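Local coordinates for cobalt-precorrin-5B C(1)-methyltransferase (Archaeoglobus fulgidus, PDB 1SR8), which probably methylates C-1 of cobalt-precorrin-5B with S-adenosyl-L-methionine, giving cobalt-precorrin-6A on the anaerobic route to adenosylcobalamin, at residues I31-G45 against I183-L197. Numbering follows the deposited sequence.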
# COMPACT_ATOMS: atom_id res chain seq x y z
N ILE A 31 6.39 -11.34 2.80
CA ILE A 31 7.16 -11.54 1.58
C ILE A 31 8.27 -12.51 2.00
O ILE A 31 9.17 -12.17 2.76
CB ILE A 31 7.84 -10.24 1.08
CG1 ILE A 31 6.80 -9.23 0.62
CG2 ILE A 31 8.77 -10.58 -0.07
CD1 ILE A 31 7.40 -7.95 0.08
N LEU A 32 8.18 -13.73 1.50
CA LEU A 32 9.16 -14.75 1.82
C LEU A 32 10.49 -14.42 1.17
O LEU A 32 10.54 -13.99 0.02
CB LEU A 32 8.63 -16.10 1.33
CG LEU A 32 9.53 -17.34 1.30
CD1 LEU A 32 9.99 -17.71 2.70
CD2 LEU A 32 8.73 -18.47 0.68
N THR A 33 11.58 -14.59 1.92
CA THR A 33 12.91 -14.34 1.39
C THR A 33 13.73 -15.63 1.45
O THR A 33 13.27 -16.68 1.91
CB THR A 33 13.68 -13.25 2.18
OG1 THR A 33 14.09 -13.77 3.45
CG2 THR A 33 12.80 -12.04 2.39
N GLU A 34 14.96 -15.53 0.95
CA GLU A 34 15.89 -16.65 0.91
C GLU A 34 16.08 -17.24 2.32
O GLU A 34 16.14 -18.46 2.50
CB GLU A 34 17.23 -16.16 0.35
CG GLU A 34 18.05 -17.21 -0.39
CD GLU A 34 19.16 -16.59 -1.22
OE1 GLU A 34 19.98 -15.84 -0.65
OE2 GLU A 34 19.21 -16.84 -2.44
N ASP A 35 16.16 -16.35 3.31
CA ASP A 35 16.34 -16.77 4.70
C ASP A 35 15.42 -16.03 5.67
O ASP A 35 15.88 -15.21 6.47
CB ASP A 35 17.81 -16.57 5.11
CG ASP A 35 18.27 -15.12 4.99
OD1 ASP A 35 19.47 -14.85 5.18
OD2 ASP A 35 17.42 -14.24 4.70
N GLY A 36 14.12 -16.31 5.60
CA GLY A 36 13.19 -15.65 6.49
C GLY A 36 12.02 -14.99 5.79
O GLY A 36 11.65 -15.38 4.68
N TYR A 37 11.44 -13.98 6.44
CA TYR A 37 10.29 -13.25 5.90
C TYR A 37 10.47 -11.74 6.05
O TYR A 37 11.21 -11.27 6.92
CB TYR A 37 9.01 -13.63 6.65
CG TYR A 37 8.56 -15.07 6.48
CD1 TYR A 37 7.80 -15.46 5.37
CD2 TYR A 37 8.89 -16.05 7.43
CE1 TYR A 37 7.39 -16.80 5.20
CE2 TYR A 37 8.49 -17.39 7.26
CZ TYR A 37 7.74 -17.76 6.15
OH TYR A 37 7.36 -19.07 5.98
N LEU A 38 9.81 -10.98 5.18
CA LEU A 38 9.81 -9.52 5.27
C LEU A 38 8.34 -9.23 5.55
O LEU A 38 7.46 -9.86 4.97
CB LEU A 38 10.24 -8.86 3.95
CG LEU A 38 11.73 -8.58 3.76
CD1 LEU A 38 11.98 -8.02 2.36
CD2 LEU A 38 12.21 -7.60 4.80
N ARG A 39 8.09 -8.30 6.46
CA ARG A 39 6.72 -7.95 6.84
C ARG A 39 6.16 -6.74 6.08
O ARG A 39 6.78 -5.69 6.03
CB ARG A 39 6.66 -7.69 8.36
CG ARG A 39 7.06 -8.88 9.24
CD ARG A 39 7.64 -8.44 10.60
NE ARG A 39 6.70 -8.53 11.72
CZ ARG A 39 6.35 -9.66 12.36
NH1 ARG A 39 6.88 -10.83 12.01
NH2 ARG A 39 5.48 -9.61 13.37
N ARG A 40 4.99 -6.92 5.47
CA ARG A 40 4.33 -5.83 4.77
C ARG A 40 3.54 -5.06 5.84
O ARG A 40 3.20 -5.62 6.89
CB ARG A 40 3.33 -6.35 3.73
CG ARG A 40 3.95 -6.91 2.47
CD ARG A 40 3.16 -6.46 1.27
NE ARG A 40 3.71 -6.94 0.01
CZ ARG A 40 3.53 -8.16 -0.47
NH1 ARG A 40 2.81 -9.04 0.22
NH2 ARG A 40 4.07 -8.51 -1.63
N GLY A 41 3.23 -3.80 5.56
CA GLY A 41 2.45 -3.02 6.51
C GLY A 41 1.07 -2.78 5.93
O GLY A 41 0.71 -3.38 4.92
N ILE A 42 0.29 -1.93 6.59
CA ILE A 42 -1.05 -1.59 6.11
C ILE A 42 -1.02 -0.10 5.81
O ILE A 42 -0.38 0.67 6.52
CB ILE A 42 -2.16 -1.88 7.15
CG1 ILE A 42 -1.82 -1.21 8.48
CG2 ILE A 42 -2.36 -3.39 7.28
CD1 ILE A 42 -2.97 -1.21 9.49
N THR A 43 -1.71 0.30 4.75
CA THR A 43 -1.75 1.70 4.36
C THR A 43 -2.66 2.54 5.27
O THR A 43 -3.41 2.00 6.08
CB THR A 43 -2.30 1.85 2.94
OG1 THR A 43 -3.58 1.22 2.88
CG2 THR A 43 -1.37 1.22 1.93
N THR A 44 -2.58 3.86 5.12
CA THR A 44 -3.43 4.78 5.85
C THR A 44 -4.89 4.46 5.47
O THR A 44 -5.81 4.59 6.28
CB THR A 44 -3.10 6.23 5.46
OG1 THR A 44 -2.86 6.30 4.05
CG2 THR A 44 -1.85 6.72 6.17
N GLY A 45 -5.08 4.03 4.22
CA GLY A 45 -6.41 3.68 3.75
C GLY A 45 -6.93 2.46 4.47
O GLY A 45 -8.10 2.42 4.88
N ILE A 183 -4.89 10.10 2.89
CA ILE A 183 -5.31 8.74 3.18
C ILE A 183 -5.25 8.07 1.82
O ILE A 183 -5.99 8.45 0.90
CB ILE A 183 -6.73 8.70 3.76
CG1 ILE A 183 -6.73 9.43 5.11
CG2 ILE A 183 -7.19 7.26 3.91
CD1 ILE A 183 -8.06 9.42 5.81
N LEU A 184 -4.37 7.10 1.67
CA LEU A 184 -4.19 6.44 0.39
C LEU A 184 -3.79 4.98 0.49
O LEU A 184 -3.71 4.41 1.58
CB LEU A 184 -3.14 7.22 -0.40
CG LEU A 184 -1.84 7.51 0.35
CD1 LEU A 184 -0.92 6.30 0.25
CD2 LEU A 184 -1.16 8.74 -0.24
N GLY A 185 -3.54 4.37 -0.67
CA GLY A 185 -3.14 2.98 -0.72
C GLY A 185 -3.77 2.27 -1.89
O GLY A 185 -4.96 1.93 -1.85
N THR A 186 -2.99 2.03 -2.94
CA THR A 186 -3.50 1.37 -4.13
C THR A 186 -3.82 -0.11 -3.93
O THR A 186 -4.77 -0.61 -4.52
CB THR A 186 -2.52 1.50 -5.32
OG1 THR A 186 -1.19 1.20 -4.88
CG2 THR A 186 -2.57 2.92 -5.89
N THR A 187 -3.04 -0.81 -3.11
CA THR A 187 -3.29 -2.23 -2.87
C THR A 187 -3.89 -2.49 -1.49
O THR A 187 -4.56 -3.48 -1.28
CB THR A 187 -2.00 -3.07 -2.96
OG1 THR A 187 -1.09 -2.65 -1.94
CG2 THR A 187 -1.34 -2.88 -4.30
N GLY A 188 -3.62 -1.58 -0.56
CA GLY A 188 -4.09 -1.72 0.80
C GLY A 188 -2.92 -2.09 1.70
O GLY A 188 -3.01 -2.03 2.92
N PHE A 189 -1.80 -2.45 1.09
CA PHE A 189 -0.61 -2.86 1.84
C PHE A 189 0.55 -1.92 1.61
O PHE A 189 0.61 -1.23 0.58
CB PHE A 189 -0.19 -4.27 1.42
CG PHE A 189 -1.22 -5.33 1.71
CD1 PHE A 189 -1.11 -6.15 2.82
CD2 PHE A 189 -2.31 -5.51 0.86
CE1 PHE A 189 -2.06 -7.14 3.08
CE2 PHE A 189 -3.26 -6.49 1.11
CZ PHE A 189 -3.14 -7.31 2.22
N VAL A 190 1.48 -1.89 2.57
CA VAL A 190 2.67 -1.06 2.47
C VAL A 190 3.84 -1.97 2.10
O VAL A 190 4.15 -2.92 2.82
CB VAL A 190 2.97 -0.35 3.82
CG1 VAL A 190 4.35 0.30 3.78
CG2 VAL A 190 1.93 0.71 4.09
N GLU A 191 4.47 -1.71 0.96
CA GLU A 191 5.60 -2.50 0.50
C GLU A 191 6.78 -2.13 1.41
O GLU A 191 7.13 -0.95 1.52
CB GLU A 191 5.92 -2.17 -0.96
CG GLU A 191 6.98 -3.06 -1.60
CD GLU A 191 6.48 -4.48 -1.89
OE1 GLU A 191 5.40 -4.87 -1.40
OE2 GLU A 191 7.19 -5.21 -2.61
N PRO A 192 7.41 -3.13 2.08
CA PRO A 192 8.54 -2.93 3.00
C PRO A 192 9.88 -2.59 2.35
O PRO A 192 10.84 -3.36 2.42
CB PRO A 192 8.59 -4.25 3.76
CG PRO A 192 8.23 -5.23 2.70
CD PRO A 192 7.07 -4.57 1.98
N TRP A 193 9.94 -1.41 1.76
CA TRP A 193 11.15 -0.96 1.09
C TRP A 193 12.38 -0.81 1.98
O TRP A 193 12.41 0.02 2.89
CB TRP A 193 10.87 0.34 0.35
CG TRP A 193 10.07 0.10 -0.89
CD1 TRP A 193 8.87 0.67 -1.22
CD2 TRP A 193 10.40 -0.79 -1.97
NE1 TRP A 193 8.44 0.19 -2.43
CE2 TRP A 193 9.36 -0.71 -2.92
CE3 TRP A 193 11.49 -1.64 -2.22
CZ2 TRP A 193 9.37 -1.46 -4.10
CZ3 TRP A 193 11.50 -2.39 -3.40
CH2 TRP A 193 10.44 -2.29 -4.33
N CYS A 194 13.38 -1.63 1.68
CA CYS A 194 14.68 -1.66 2.35
C CYS A 194 15.63 -2.40 1.40
O CYS A 194 15.20 -2.84 0.33
CB CYS A 194 14.57 -2.40 3.69
SG CYS A 194 13.82 -4.04 3.61
N LYS A 195 16.90 -2.53 1.76
CA LYS A 195 17.85 -3.21 0.88
C LYS A 195 17.49 -4.68 0.73
O LYS A 195 17.53 -5.22 -0.37
CB LYS A 195 19.27 -3.08 1.43
CG LYS A 195 19.69 -1.65 1.69
CD LYS A 195 21.09 -1.58 2.30
CE LYS A 195 21.21 -0.38 3.24
NZ LYS A 195 20.27 -0.50 4.40
N LYS A 196 17.14 -5.32 1.84
CA LYS A 196 16.78 -6.73 1.82
C LYS A 196 15.67 -7.00 0.80
O LYS A 196 15.74 -7.98 0.05
CB LYS A 196 16.33 -7.17 3.21
CG LYS A 196 15.79 -8.60 3.29
CD LYS A 196 16.88 -9.65 3.06
CE LYS A 196 16.37 -11.07 3.32
NZ LYS A 196 17.47 -12.08 3.18
N LEU A 197 14.66 -6.14 0.78
CA LEU A 197 13.56 -6.31 -0.18
C LEU A 197 14.05 -6.14 -1.61
O LEU A 197 13.71 -6.94 -2.48
CB LEU A 197 12.43 -5.31 0.09
CG LEU A 197 11.23 -5.39 -0.88
CD1 LEU A 197 10.56 -6.75 -0.76
CD2 LEU A 197 10.24 -4.28 -0.58
O HOH W 1 16.38 -13.14 0.06
O HOH W 2 5.73 -7.51 -3.64
O HOH W 3 -5.45 1.33 0.89
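A small three-stranded antiparallel sheet forms where the short strand 189-190 pairs with the far end of the 30-33/36-42 hairpin through Gly41 and Val190. Gly41 N gives to Val190 O at 3.0 Å, and Val190 N returns a bond to Gly41 O, which makes the two a hydrogen-bonded antiparallel pair. Glycine suits this place because any CB would press on Val190 CB. Past the strand, Thr43 N reaches Gly188 O, and Thr43, the N-cap of helix 44-57, turns OG1 to Thr46 N and to a water shared with Gly185 O. Thr44 OG1, held between backbone N and carbonyl carbon (chi1 40°), takes an almost straight bond from Leu184 N at 2.9 Å.

On the other side of the pair, Arg40 NE meets Glu191 OE1 at 3.0 Å in the guanidinium plane, and a water joins NH2 to OE2. Ile31 CG1 lies over the centre of one guanidinium face, while Gly28 O and Asp4 take NH1 and NH2; Lys201 is a second partner for Glu191. A methionine in place of Arg40 would probably leave Glu191 OE1 and Asp4 without this charged mate and take the NH1 donor from Gly28 O.

Apolar groups fill the angle between hairpin and helix 195-204: Leu38 CD1 sits 3.6 Å from Leu197 CB, and Pro192 CG rests 3.9 Å from Ile31 CD1. From that helix Lys196, bent at chi2 (68°), runs its long aliphatic chain past Leu38 and Thr33 toward the hairpin turn, where NZ forms a salt bridge with Asp35 OD2 at 2.6 Å on the syn side, 27° out of the carboxylate plane.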